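Imelysin (Bacteroides ovatus ATCC 8483, PDB 3OYV) is an imelysin-like protein of the outer membrane that is implicated in bacterial iron uptake and probably binds a metal. Local coordinates at residues Cys74-Val79 against Asp208-Ile213; Asn134-Ser139 against Asn147-Val152; Gly138-Asn143 against Asp235-Pro240; Asp273-Ala278 against Arg342-Leu347. One frame throughout, in Å; residues are numbered along the deposited sequence. Where two conformers were deposited one is given.

Interaction 1: residues Cys74-Val79 against Asp208-Ile213; sequences CVEEIV and DLKSYI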
loop_
_atom_site.group_PDB
_atom_site.type_symbol
_atom_site.label_atom_id
_atom_site.label_comp_id
_atom_site.label_asym_id
_atom_site.label_seq_id
_atom_site.Cartn_x
_atom_site.Cartn_y
_atom_site.Cartn_z
ATOM N N CYS A 74 -4.137 -21.613 -3.727
ATOM C CA CYS A 74 -3.629 -20.313 -4.159
ATOM C C CYS A 74 -4.775 -19.325 -4.334
ATOM O O CYS A 74 -4.707 -18.180 -3.881
ATOM C CB CYS A 74 -2.912 -20.409 -5.505
ATOM S SG CYS A 74 -1.417 -21.377 -5.474
ATOM N N VAL A 75 -5.856 -19.755 -4.997
ATOM C CA VAL A 75 -6.958 -18.848 -5.310
ATOM C C VAL A 75 -7.750 -18.429 -4.058
ATOM O O VAL A 75 -8.173 -17.285 -3.940
ATOM C CB VAL A 75 -7.860 -19.443 -6.420
ATOM C CG1 VAL A 75 -9.194 -18.711 -6.555
ATOM C CG2 VAL A 75 -7.085 -19.446 -7.740
ATOM N N GLU A 76 -7.879 -19.346 -3.098
ATOM C CA GLU A 76 -8.489 -19.006 -1.827
ATOM C C GLU A 76 -7.655 -17.937 -1.113
ATOM O O GLU A 76 -8.221 -17.018 -0.540
ATOM C CB GLU A 76 -8.670 -20.263 -0.983
ATOM C CG GLU A 76 -9.813 -21.141 -1.533
ATOM C CD GLU A 76 -9.979 -22.490 -0.852
ATOM O OE1 GLU A 76 -9.036 -22.986 -0.200
ATOM O OE2 GLU A 76 -11.080 -23.087 -1.038
ATOM N N GLU A 77 -6.326 -18.038 -1.191
ATOM C CA GLU A 77 -5.456 -17.024 -0.601
ATOM C C GLU A 77 -5.651 -15.692 -1.343
ATOM O O GLU A 77 -5.787 -14.648 -0.720
ATOM C CB GLU A 77 -3.983 -17.457 -0.645
ATOM C CG GLU A 77 -3.001 -16.453 -0.009
ATOM C CD GLU A 77 -3.098 -16.385 1.506
ATOM O OE1 GLU A 77 -3.843 -17.171 2.142
ATOM O OE2 GLU A 77 -2.423 -15.523 2.103
ATOM N N ILE A 78 -5.680 -15.761 -2.674
ATOM C CA ILE A 78 -5.893 -14.544 -3.474
ATOM C C ILE A 78 -7.186 -13.823 -3.050
ATOM O O ILE A 78 -7.210 -12.610 -2.798
ATOM C CB ILE A 78 -5.924 -14.824 -4.996
ATOM C CG1 ILE A 78 -4.535 -15.260 -5.458
ATOM C CG2 ILE A 78 -6.508 -13.651 -5.784
ATOM C CD1 ILE A 78 -4.495 -15.857 -6.860
ATOM N N VAL A 79 -8.273 -14.587 -2.964
ATOM C CA VAL A 79 -9.577 -14.004 -2.663
ATOM C C VAL A 79 -9.643 -13.516 -1.204
ATOM O O VAL A 79 -10.142 -12.416 -0.942
ATOM C CB VAL A 79 -10.717 -14.990 -3.005
ATOM C CG1 VAL A 79 -12.076 -14.467 -2.505
ATOM C CG2 VAL A 79 -10.738 -15.254 -4.525
ATOM N N ASP A 208 -19.721 -14.679 -1.329
ATOM C CA ASP A 208 -20.257 -15.200 -2.592
ATOM C C ASP A 208 -19.161 -15.844 -3.464
ATOM O O ASP A 208 -19.351 -16.897 -4.064
ATOM C CB ASP A 208 -20.950 -14.078 -3.355
ATOM C CG ASP A 208 -22.012 -13.387 -2.526
ATOM O OD1 ASP A 208 -21.727 -12.942 -1.385
ATOM O OD2 ASP A 208 -23.145 -13.306 -3.012
ATOM N N LEU A 209 -17.997 -15.218 -3.536
ATOM C CA LEU A 209 -16.968 -15.643 -4.511
ATOM C C LEU A 209 -16.206 -16.864 -4.051
ATOM O O LEU A 209 -16.116 -17.857 -4.791
ATOM C CB LEU A 209 -16.019 -14.493 -4.883
ATOM C CG LEU A 209 -14.850 -14.843 -5.827
ATOM C CD1 LEU A 209 -15.363 -15.407 -7.148
ATOM C CD2 LEU A 209 -13.986 -13.579 -6.050
ATOM N N LYS A 210 -15.627 -16.806 -2.859
ATOM C CA LYS A 210 -14.816 -17.925 -2.371
ATOM C C LYS A 210 -15.619 -19.216 -2.291
ATOM O O LYS A 210 -15.119 -20.263 -2.675
ATOM C CB LYS A 210 -14.172 -17.655 -1.008
ATOM C CG LYS A 210 -12.839 -18.376 -0.850
ATOM C CD LYS A 210 -12.530 -18.834 0.573
ATOM C CE LYS A 210 -13.045 -17.880 1.619
ATOM N NZ LYS A 210 -12.192 -17.963 2.842
ATOM N N SER A 211 -16.842 -19.129 -1.769
ATOM C CA SER A 211 -17.725 -20.298 -1.623
ATOM C C SER A 211 -18.028 -20.933 -2.975
ATOM O O SER A 211 -18.046 -22.160 -3.127
ATOM C CB SER A 211 -19.061 -19.913 -0.946
ATOM O OG SER A 211 -18.890 -19.500 0.407
ATOM N N TYR A 212 -18.300 -20.081 -3.950
ATOM C CA TYR A 212 -18.644 -20.566 -5.281
ATOM C C TYR A 212 -17.473 -21.331 -5.906
ATOM O O TYR A 212 -17.651 -22.414 -6.464
ATOM C CB TYR A 212 -19.105 -19.423 -6.169
ATOM C CG TYR A 212 -19.683 -19.933 -7.465
ATOM C CD1 TYR A 212 -21.046 -20.245 -7.561
ATOM C CD2 TYR A 212 -18.887 -20.140 -8.583
ATOM C CE1 TYR A 212 -21.588 -20.752 -8.748
ATOM C CE2 TYR A 212 -19.431 -20.632 -9.776
ATOM C CZ TYR A 212 -20.778 -20.928 -9.849
ATOM O OH TYR A 212 -21.319 -21.435 -11.024
ATOM N N ILE A 213 -16.264 -20.789 -5.782
ATOM C CA ILE A 213 -15.066 -21.470 -6.289
ATOM C C ILE A 213 -14.797 -22.786 -5.542
ATOM O O ILE A 213 -14.502 -23.818 -6.161
ATOM C CB ILE A 213 -13.822 -20.532 -6.210
ATOM C CG1 ILE A 213 -14.056 -19.296 -7.086
ATOM C CG2 ILE A 213 -12.560 -21.280 -6.651
ATOM C CD1 ILE A 213 -13.043 -18.119 -6.815
#
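Val75 and Val79 hold CG1 anti to the backbone N (chi1 166° and 172°), which turns this methyl of each toward helix 189-214. From that helix Ile213 answers with an extended chain: its CG1 stands opposite the carbonyl carbon, and CD1 reaches Val75 CG1 at 3.9 Å, the two side chains meeting at about a right angle. Both methyls of Val79 border one branch of Leu209, CD2, which lies 4.0 Å from CG2 and 4.1 Å from CG1 of that valine. Val79 CG2 also comes within 4.3 Å of Ile213 CD1, tying the two apolar pairs together. The helices 71-102 and 189-214 run antiparallel here, the short axes at 173° and 10.2 Å apart, as neighbours in the mainly helical imelysin fold. Leu149 of helix 149-156 touches Val75 and Val79, while Leu226 and Val230 of helix 223-261 cover Val75 as well. Toward the more open flank the contact becomes amphipathic. Lys210 lays its CB 4.1 Å from Val79 CG1, then bends twice along its chain, and its CD passes 4.1 Å from Glu76 CG, methylene against methylene, the two chains crossing at about a right angle. In the conformer described, one of two, Lys210 NZ forms a salt bridge with Asp80, whereas Glu76 OE2 remains 6.5 Å from that nitrogen. The adhesion between these two turns is therefore apolar, with the lysine and glutamate contributing their hydrocarbon portions, and any attraction between their charges is probably only a weak, long-range addition.

Interaction 2: residues Asn134-Ser139 against Asn147-Val152; sequences NAYYGS and NSLSTV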
loop_
_atom_site.group_PDB
_atom_site.type_symbol
_atom_site.label_atom_id
_atom_site.label_comp_id
_atom_site.label_asym_id
_atom_site.label_seq_id
_atom_site.Cartn_x
_atom_site.Cartn_y
_atom_site.Cartn_z
ATOM N N ASN A 134 -7.420 -5.387 -9.973
ATOM C CA ASN A 134 -6.321 -6.019 -10.699
ATOM C C ASN A 134 -6.249 -7.508 -10.451
ATOM O O ASN A 134 -6.072 -8.296 -11.384
ATOM C CB ASN A 134 -5.001 -5.352 -10.353
ATOM C CG ASN A 134 -4.905 -3.918 -10.848
ATOM O OD1 ASN A 134 -5.794 -3.420 -11.569
ATOM N ND2 ASN A 134 -3.831 -3.234 -10.473
ATOM N N ALA A 135 -6.399 -7.920 -9.200
ATOM C CA ALA A 135 -6.361 -9.338 -8.850
ATOM C C ALA A 135 -7.473 -10.095 -9.563
ATOM O O ALA A 135 -7.238 -11.186 -10.073
ATOM C CB ALA A 135 -6.481 -9.558 -7.316
ATOM N N TYR A 136 -8.674 -9.534 -9.564
ATOM C CA TYR A 136 -9.851 -10.196 -10.129
ATOM C C TYR A 136 -9.809 -10.250 -11.670
ATOM O O TYR A 136 -10.272 -11.224 -12.281
ATOM C CB TYR A 136 -11.123 -9.512 -9.601
ATOM C CG TYR A 136 -12.400 -10.254 -9.954
ATOM C CD1 TYR A 136 -12.631 -11.531 -9.457
ATOM C CD2 TYR A 136 -13.378 -9.650 -10.744
ATOM C CE1 TYR A 136 -13.811 -12.227 -9.768
ATOM C CE2 TYR A 136 -14.547 -10.340 -11.066
ATOM C CZ TYR A 136 -14.754 -11.609 -10.586
ATOM O OH TYR A 136 -15.886 -12.335 -10.925
ATOM N N TYR A 137 -9.240 -9.205 -12.259
ATOM C CA TYR A 137 -9.182 -9.042 -13.729
ATOM C C TYR A 137 -7.932 -9.662 -14.365
ATOM O O TYR A 137 -7.859 -9.810 -15.589
ATOM C CB TYR A 137 -9.215 -7.568 -14.096
ATOM C CG TYR A 137 -10.551 -6.832 -13.989
ATOM C CD1 TYR A 137 -11.635 -7.364 -13.319
ATOM C CD2 TYR A 137 -10.712 -5.568 -14.566
ATOM C CE1 TYR A 137 -12.860 -6.644 -13.258
ATOM C CE2 TYR A 137 -11.915 -4.880 -14.521
ATOM C CZ TYR A 137 -12.986 -5.404 -13.844
ATOM O OH TYR A 137 -14.193 -4.707 -13.770
ATOM N N GLY A 138 -6.942 -10.025 -13.548
ATOM C CA GLY A 138 -5.677 -10.544 -14.078
ATOM C C GLY A 138 -4.905 -9.564 -14.916
ATOM O O GLY A 138 -4.281 -9.928 -15.906
ATOM N N SER A 139 -4.967 -8.292 -14.540
ATOM C CA SER A 139 -4.281 -7.254 -15.289
ATOM C C SER A 139 -4.059 -6.009 -14.442
ATOM O O SER A 139 -4.598 -5.893 -13.334
ATOM C CB SER A 139 -5.115 -6.861 -16.502
ATOM O OG SER A 139 -6.241 -6.064 -16.085
ATOM N N ASN A 147 -7.318 -15.031 -18.952
ATOM C CA ASN A 147 -6.936 -15.922 -17.859
ATOM C C ASN A 147 -7.073 -15.185 -16.528
ATOM O O ASN A 147 -6.133 -14.777 -15.912
ATOM C CB ASN A 147 -5.538 -16.460 -18.082
ATOM C CG ASN A 147 -5.458 -17.393 -19.264
ATOM O OD1 ASN A 147 -4.729 -17.132 -20.222
ATOM N ND2 ASN A 147 -6.207 -18.433 -19.215
ATOM N N SER A 148 -8.300 -14.992 -16.099
ATOM C CA SER A 148 -8.600 -14.268 -14.858
ATOM C C SER A 148 -9.737 -14.952 -14.133
ATOM O O SER A 148 -10.544 -15.648 -14.753
ATOM C CB SER A 148 -8.975 -12.825 -15.160
ATOM O OG SER A 148 -10.210 -12.732 -15.879
ATOM N N LEU A 149 -9.837 -14.682 -12.831
ATOM C CA LEU A 149 -10.970 -15.143 -12.063
ATOM C C LEU A 149 -12.237 -14.600 -12.687
ATOM O O LEU A 149 -13.229 -15.315 -12.765
ATOM C CB LEU A 149 -10.872 -14.689 -10.605
ATOM C CG LEU A 149 -9.894 -15.410 -9.692
ATOM C CD1 LEU A 149 -9.899 -14.751 -8.304
ATOM C CD2 LEU A 149 -10.255 -16.906 -9.609
ATOM N N SER A 150 -12.240 -13.334 -13.095
ATOM C CA SER A 150 -13.451 -12.757 -13.694
ATOM C C SER A 150 -13.935 -13.567 -14.899
ATOM O O SER A 150 -15.133 -13.862 -14.991
ATOM C CB SER A 150 -13.215 -11.320 -14.100
ATOM O OG SER A 150 -14.386 -10.697 -14.637
ATOM N N THR A 151 -13.025 -13.961 -15.786
ATOM C CA THR A 151 -13.444 -14.731 -16.952
ATOM C C THR A 151 -13.979 -16.094 -16.567
ATOM O O THR A 151 -14.992 -16.539 -17.125
ATOM C CB THR A 151 -12.288 -14.821 -17.959
ATOM O OG1 THR A 151 -12.006 -13.495 -18.431
ATOM C CG2 THR A 151 -12.603 -15.738 -19.159
ATOM N N VAL A 152 -13.346 -16.749 -15.600
ATOM C CA VAL A 152 -13.812 -18.051 -15.115
ATOM C C VAL A 152 -15.213 -17.943 -14.502
ATOM O O VAL A 152 -16.099 -18.754 -14.808
ATOM C CB VAL A 152 -12.833 -18.678 -14.119
ATOM C CG1 VAL A 152 -13.408 -19.913 -13.449
ATOM C CG2 VAL A 152 -11.484 -19.025 -14.788
HETATM O O HOH W 1 -7.545 -13.323 -11.773
#
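One face of the Tyr136 ring is covered by Ser150: its CA stands 3.5 Å above the ring plane toward the rim, and its CB makes a CH-pi contact 3.9 Å from the ring centroid, 28° off the normal. Leu149 CB approaches the same ring obliquely, 3.8 Å from CD1. The neighbouring Tyr137 ring has Tyr136 CD2 in plane at its edge. Tyr136 reaches Ser150 because its CG lies opposite the backbone N (chi1 -171°). Tyr136 OH and Ser150 OG both hydrogen-bond to Asp161 OD1, so one carboxylate oxygen of helix 158-177 links the two residues that make the CH-pi contact. Helix 121-137 ends here and helix 149-156 begins, so the contact closes a helix-loop-helix connection: Ser150 N donates to Tyr136 O at 3.0 Å (156°), and a water accepts from Leu149 N at 2.9 Å and lies within hydrogen-bonding distance of Ala135 O. Ser148 is the N-cap, its OG accepting from Thr151 N at 3.1 Å and also bonded to Asn145 O. Ser148 CB presses on Tyr137 O at 3.2 Å. Gly138 leaves the helix with positive phi, and a CB there would sit only 3.1 Å from Asn147 O.

Interaction 3: residues Gly138-Asn143 against Asp235-Pro240; sequences GSLDGN and DAVVVP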
loop_
_atom_site.group_PDB
_atom_site.type_symbol
_atom_site.label_atom_id
_atom_site.label_comp_id
_atom_site.label_asym_id
_atom_site.label_seq_id
_atom_site.Cartn_x
_atom_site.Cartn_y
_atom_site.Cartn_z
ATOM N N GLY A 138 -6.942 -10.025 -13.548
ATOM C CA GLY A 138 -5.677 -10.544 -14.078
ATOM C C GLY A 138 -4.905 -9.564 -14.916
ATOM O O GLY A 138 -4.281 -9.928 -15.906
ATOM N N SER A 139 -4.967 -8.292 -14.540
ATOM C CA SER A 139 -4.281 -7.254 -15.289
ATOM C C SER A 139 -4.059 -6.009 -14.442
ATOM O O SER A 139 -4.598 -5.893 -13.334
ATOM C CB SER A 139 -5.115 -6.861 -16.502
ATOM O OG SER A 139 -6.241 -6.064 -16.085
ATOM N N LEU A 140 -3.345 -5.040 -15.009
ATOM C CA LEU A 140 -3.086 -3.772 -14.322
ATOM C C LEU A 140 -3.809 -2.571 -14.873
ATOM O O LEU A 140 -3.746 -1.516 -14.266
ATOM C CB LEU A 140 -1.606 -3.440 -14.398
ATOM C CG LEU A 140 -0.710 -4.471 -13.752
ATOM C CD1 LEU A 140 0.765 -4.066 -13.998
ATOM C CD2 LEU A 140 -1.050 -4.679 -12.259
ATOM N N ASP A 141 -4.255 -2.705 -16.112
ATOM C CA ASP A 141 -4.584 -1.589 -16.966
ATOM C C ASP A 141 -6.085 -1.569 -17.209
ATOM O O ASP A 141 -6.546 -0.947 -18.157
ATOM C CB ASP A 141 -3.799 -1.727 -18.280
ATOM C CG ASP A 141 -3.882 -3.147 -18.897
ATOM O OD1 ASP A 141 -4.861 -3.911 -18.618
ATOM O OD2 ASP A 141 -2.923 -3.514 -19.628
ATOM N N GLY A 142 -6.840 -2.285 -16.382
ATOM C CA GLY A 142 -8.292 -2.324 -16.463
ATOM C C GLY A 142 -8.855 -3.241 -17.540
ATOM O O GLY A 142 -10.068 -3.268 -17.758
ATOM N N ASN A 143 -8.003 -4.005 -18.215
ATOM C CA ASN A 143 -8.485 -5.015 -19.188
ATOM C C ASN A 143 -8.940 -6.341 -18.475
ATOM O O ASN A 143 -8.158 -6.747 -17.587
ATOM C CB ASN A 143 -7.341 -5.288 -20.177
ATOM C CG ASN A 143 -7.823 -5.751 -21.535
ATOM O OD1 ASN A 143 -8.923 -6.260 -21.677
ATOM N ND2 ASN A 143 -6.980 -5.587 -22.538
ATOM N N ASP A 235 2.291 -13.412 -12.930
ATOM C CA ASP A 235 3.172 -12.869 -13.968
ATOM C C ASP A 235 2.747 -11.509 -14.476
ATOM O O ASP A 235 3.621 -10.760 -14.911
ATOM C CB ASP A 235 3.290 -13.862 -15.158
ATOM C CG ASP A 235 4.088 -15.106 -14.840
ATOM O OD1 ASP A 235 4.810 -15.108 -13.828
ATOM O OD2 ASP A 235 3.978 -16.067 -15.641
ATOM N N ALA A 236 1.439 -11.187 -14.452
ATOM C CA ALA A 236 0.904 -9.935 -14.953
ATOM C C ALA A 236 0.531 -8.930 -13.875
ATOM O O ALA A 236 0.524 -7.738 -14.123
ATOM C CB ALA A 236 -0.294 -10.189 -15.901
ATOM N N VAL A 237 0.182 -9.403 -12.691
ATOM C CA VAL A 237 -0.241 -8.506 -11.625
ATOM C C VAL A 237 0.829 -8.340 -10.553
ATOM O O VAL A 237 1.332 -7.223 -10.340
ATOM C CB VAL A 237 -1.611 -8.894 -11.029
ATOM C CG1 VAL A 237 -2.018 -7.916 -9.894
ATOM C CG2 VAL A 237 -2.683 -8.891 -12.139
ATOM N N VAL A 238 1.164 -9.426 -9.859
ATOM C CA VAL A 238 1.991 -9.320 -8.668
ATOM C C VAL A 238 3.420 -8.887 -9.028
ATOM O O VAL A 238 3.912 -7.878 -8.519
ATOM C CB VAL A 238 2.014 -10.628 -7.860
ATOM C CG1 VAL A 238 2.978 -10.508 -6.678
ATOM C CG2 VAL A 238 0.606 -10.974 -7.338
ATOM N N VAL A 239 4.112 -9.668 -9.862
ATOM C CA VAL A 239 5.538 -9.371 -10.119
ATOM C C VAL A 239 5.726 -8.003 -10.778
ATOM O O VAL A 239 6.590 -7.239 -10.346
ATOM C CB VAL A 239 6.239 -10.537 -10.811
ATOM C CG1 VAL A 239 7.706 -10.163 -11.098
ATOM C CG2 VAL A 239 6.192 -11.816 -9.952
ATOM N N PRO A 240 4.898 -7.671 -11.787
ATOM C CA PRO A 240 5.037 -6.317 -12.363
ATOM C C PRO A 240 4.773 -5.187 -11.400
ATOM O O PRO A 240 5.385 -4.117 -11.509
ATOM C CB PRO A 240 4.080 -6.343 -13.555
ATOM C CG PRO A 240 3.996 -7.798 -13.960
ATOM C CD PRO A 240 4.032 -8.525 -12.625
#
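A loop-on-helix contact sets the turn after helix 121-137 against helix 223-261 where that long helix is irregular: Leu140 and the Gly138-Ser139 peptide rest on a wider pi-type turn at 235-238 and on the kink at Pro240. Leu140 carries most of the loop's part. Its CG lies opposite the carbonyl carbon (chi1 -61°) and the chain continues extended, which lays the branched end beside the carbonyl oxygen of Ala236, CG at 3.5 Å and CD1 at 3.7 Å from Ala236 O. Pro240 has no N-H to give to the turn before it, where the helix kinks; the leucine packs its hydrocarbon alongside the Ala236 carbonyl. The two leucine methyls then part: CD1 goes to Pro240 CB at 4.0 Å and CD2 to Val237 CG1 at 4.1 Å. With an alanine in place of Leu140, the methyl contacts to Val237 and Pro240 would be lost and a gap would probably open beside the kink. Asn134 of helix 121-137 touches both Leu140 and Val237. Beyond Leu140 the loop curls back on itself in an Asx turn, Asn143 N donating to Asp141 OD1 at 3.2 Å on its anti side, in one of two conformers of these residues. Gly138 O, bonded to Gln232 NE2 of the same long helix, has Ala236 CB 4.0 Å away. Val237 CG2 lies over the face of the Gly138-Ser139 peptide, 3.4 Å from Ser139 N and 3.6 Å from Gly138 C.

Interaction 4: residues Asp273-Ala278 against Arg342-Leu347; sequences DAWITA and RGFHTL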
loop_
_atom_site.group_PDB
_atom_site.type_symbol
_atom_site.label_atom_id
_atom_site.label_comp_id
_atom_site.label_asym_id
_atom_site.label_seq_id
_atom_site.Cartn_x
_atom_site.Cartn_y
_atom_site.Cartn_z
ATOM N N ASP A 273 6.421 14.658 -5.702
ATOM C CA ASP A 273 5.982 13.967 -6.921
ATOM C C ASP A 273 6.462 12.512 -6.930
ATOM O O ASP A 273 5.717 11.622 -7.282
ATOM C CB ASP A 273 6.546 14.649 -8.195
ATOM C CG ASP A 273 6.008 16.055 -8.456
ATOM O OD1 ASP A 273 4.958 16.416 -7.930
ATOM O OD2 ASP A 273 6.653 16.789 -9.248
ATOM N N ALA A 274 7.728 12.313 -6.573
ATOM C CA ALA A 274 8.283 10.989 -6.527
ATOM C C ALA A 274 7.617 10.106 -5.479
ATOM O O ALA A 274 7.479 8.895 -5.696
ATOM C CB ALA A 274 9.817 11.042 -6.320
ATOM N N TRP A 275 7.202 10.706 -4.368
ATOM C CA TRP A 275 6.498 9.958 -3.313
ATOM C C TRP A 275 5.153 9.448 -3.841
ATOM O O TRP A 275 4.839 8.261 -3.704
ATOM C CB TRP A 275 6.359 10.835 -2.055
ATOM C CG TRP A 275 5.784 10.096 -0.885
ATOM C CD1 TRP A 275 6.477 9.360 0.024
ATOM C CD2 TRP A 275 4.385 9.954 -0.528
ATOM N NE1 TRP A 275 5.613 8.812 0.953
ATOM C CE2 TRP A 275 4.326 9.150 0.619
ATOM C CE3 TRP A 275 3.194 10.508 -1.019
ATOM C CZ2 TRP A 275 3.126 8.854 1.265
ATOM C CZ3 TRP A 275 2.011 10.168 -0.400
ATOM C CH2 TRP A 275 1.982 9.375 0.725
ATOM N N ILE A 276 4.364 10.325 -4.464
ATOM C CA ILE A 276 3.090 9.881 -5.028
ATOM C C ILE A 276 3.315 8.772 -6.055
ATOM O O ILE A 276 2.576 7.782 -6.101
ATOM C CB ILE A 276 2.361 11.032 -5.672
ATOM C CG1 ILE A 276 1.939 12.048 -4.596
ATOM C CG2 ILE A 276 1.140 10.535 -6.464
ATOM C CD1 ILE A 276 0.755 11.634 -3.686
ATOM N N THR A 277 4.305 8.967 -6.905
ATOM C CA THR A 277 4.600 8.010 -7.983
ATOM C C THR A 277 4.919 6.646 -7.398
ATOM O O THR A 277 4.421 5.612 -7.884
ATOM C CB THR A 277 5.729 8.549 -8.877
ATOM O OG1 THR A 277 5.250 9.741 -9.503
ATOM C CG2 THR A 277 6.203 7.514 -9.903
ATOM N N ALA A 278 5.756 6.617 -6.366
ATOM C CA ALA A 278 6.155 5.362 -5.721
ATOM C C ALA A 278 4.980 4.736 -4.928
ATOM O O ALA A 278 4.851 3.528 -4.850
ATOM C CB ALA A 278 7.408 5.561 -4.812
ATOM N N ARG A 342 9.803 4.921 10.391
ATOM C CA ARG A 342 10.312 4.696 9.034
ATOM C C ARG A 342 9.114 4.537 8.077
ATOM O O ARG A 342 7.956 4.830 8.430
ATOM C CB ARG A 342 11.240 3.478 8.992
ATOM C CG ARG A 342 10.526 2.187 9.288
ATOM C CD ARG A 342 11.497 1.059 9.502
ATOM N NE ARG A 342 12.015 0.404 8.294
ATOM C CZ ARG A 342 13.059 -0.420 8.241
ATOM N NH1 ARG A 342 13.871 -0.616 9.295
ATOM N NH2 ARG A 342 13.341 -1.034 7.121
ATOM N N GLY A 343 9.423 4.079 6.877
ATOM C CA GLY A 343 8.419 3.765 5.898
ATOM C C GLY A 343 7.876 4.946 5.147
ATOM O O GLY A 343 8.231 6.110 5.390
ATOM N N PHE A 344 6.933 4.632 4.251
ATOM C CA PHE A 344 6.351 5.645 3.396
ATOM C C PHE A 344 5.782 6.849 4.160
ATOM O O PHE A 344 5.880 7.979 3.707
ATOM C CB PHE A 344 5.248 5.052 2.538
ATOM C CG PHE A 344 5.720 4.327 1.296
ATOM C CD1 PHE A 344 6.300 5.056 0.270
ATOM C CD2 PHE A 344 5.522 2.953 1.132
ATOM C CE1 PHE A 344 6.656 4.446 -0.884
ATOM C CE2 PHE A 344 5.886 2.325 -0.050
ATOM C CZ PHE A 344 6.494 3.078 -1.054
ATOM N N HIS A 345 5.108 6.593 5.291
ATOM C CA HIS A 345 4.458 7.676 5.973
ATOM C C HIS A 345 5.420 8.578 6.757
ATOM O O HIS A 345 5.130 9.732 6.981
ATOM C CB HIS A 345 3.304 7.178 6.814
ATOM C CG HIS A 345 2.232 6.563 5.981
ATOM N ND1 HIS A 345 1.512 7.284 5.046
ATOM C CD2 HIS A 345 1.767 5.300 5.935
ATOM C CE1 HIS A 345 0.646 6.473 4.457
ATOM N NE2 HIS A 345 0.801 5.260 4.963
ATOM N N THR A 346 6.559 8.047 7.157
ATOM C CA THR A 346 7.615 8.890 7.737
ATOM C C THR A 346 8.196 9.801 6.672
ATOM O O THR A 346 8.374 10.986 6.907
ATOM C CB THR A 346 8.709 8.059 8.446
ATOM O OG1 THR A 346 8.116 7.394 9.557
ATOM C CG2 THR A 346 9.795 8.993 8.958
ATOM N N LEU A 347 8.471 9.261 5.485
ATOM C CA LEU A 347 8.910 10.145 4.407
ATOM C C LEU A 347 7.850 11.158 4.055
ATOM O O LEU A 347 8.165 12.304 3.804
ATOM C CB LEU A 347 9.316 9.320 3.218
ATOM C CG LEU A 347 10.159 10.007 2.177
ATOM C CD1 LEU A 347 11.322 10.812 2.764
ATOM C CD2 LEU A 347 10.669 8.897 1.191
#
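Trp275 of helix 265-283 and Phe344 of helix 343-351 join two nearly antiparallel helices in the buried interior of the fold. With its first torsion near trans (chi1 -174°), Trp275 swings the indole across to the other helix, where NE1 donates to Phe344 O at 2.9 Å (149°). The N-H comes in tilted from the carbonyl plane; the oxygen sits at the indole edge, a little out of the ring plane. The Phe344 ring turns its own edge toward the face of the five-membered indole ring, an offset edge-to-face pair with centroids 5.8 Å apart and planes at 82°. Ala278 CB lies at another point of the phenyl edge, 4.2 Å from CE1. The segment around Phe344 is the GxHxxE signature of imelysin-like proteins, Gly343 to Glu348, which probably serves metal binding in the family. Its His345 bonds through ND1 to Glu348 and through NE2 to an unidentified bound molecule, and Trp275 CZ2 approaches that ND1 to 4.4 Å. A phenylalanine in place of Trp275 has no N-H, and Phe344 O would probably be left without its donor from helix 265-283, the motif backbone losing that tether. Trp275 CD1, beside NE1, packs obliquely on Leu347 CB at 4.3 Å.

Interaction 2 joins interactions 1 and 3, whose nearest atoms are about 7 Å apart, into one patch. Interactions 1 and 2 meet directly, Val75 CG1 lying 3.7 Å from Leu149 CD2 and Leu209 CD2 lying 4.0 Å from Tyr136 CE1. Interactions 2 and 3 share Gly138 and Ser139, their centres about 9 Å apart, and Asn134 O approaches Val237 CG2 to 3.5 Å. Interaction 4 stands apart, its centre about 32 Å from that of interaction 1 and across the centre of the chain; the nearest atoms of interactions 3 and 4 are still about 10 Å apart. There the side chain of His345, in the GxHxxE motif, lies about 3 Å from a bound unidentified molecule, probably from the crystallisation liquor.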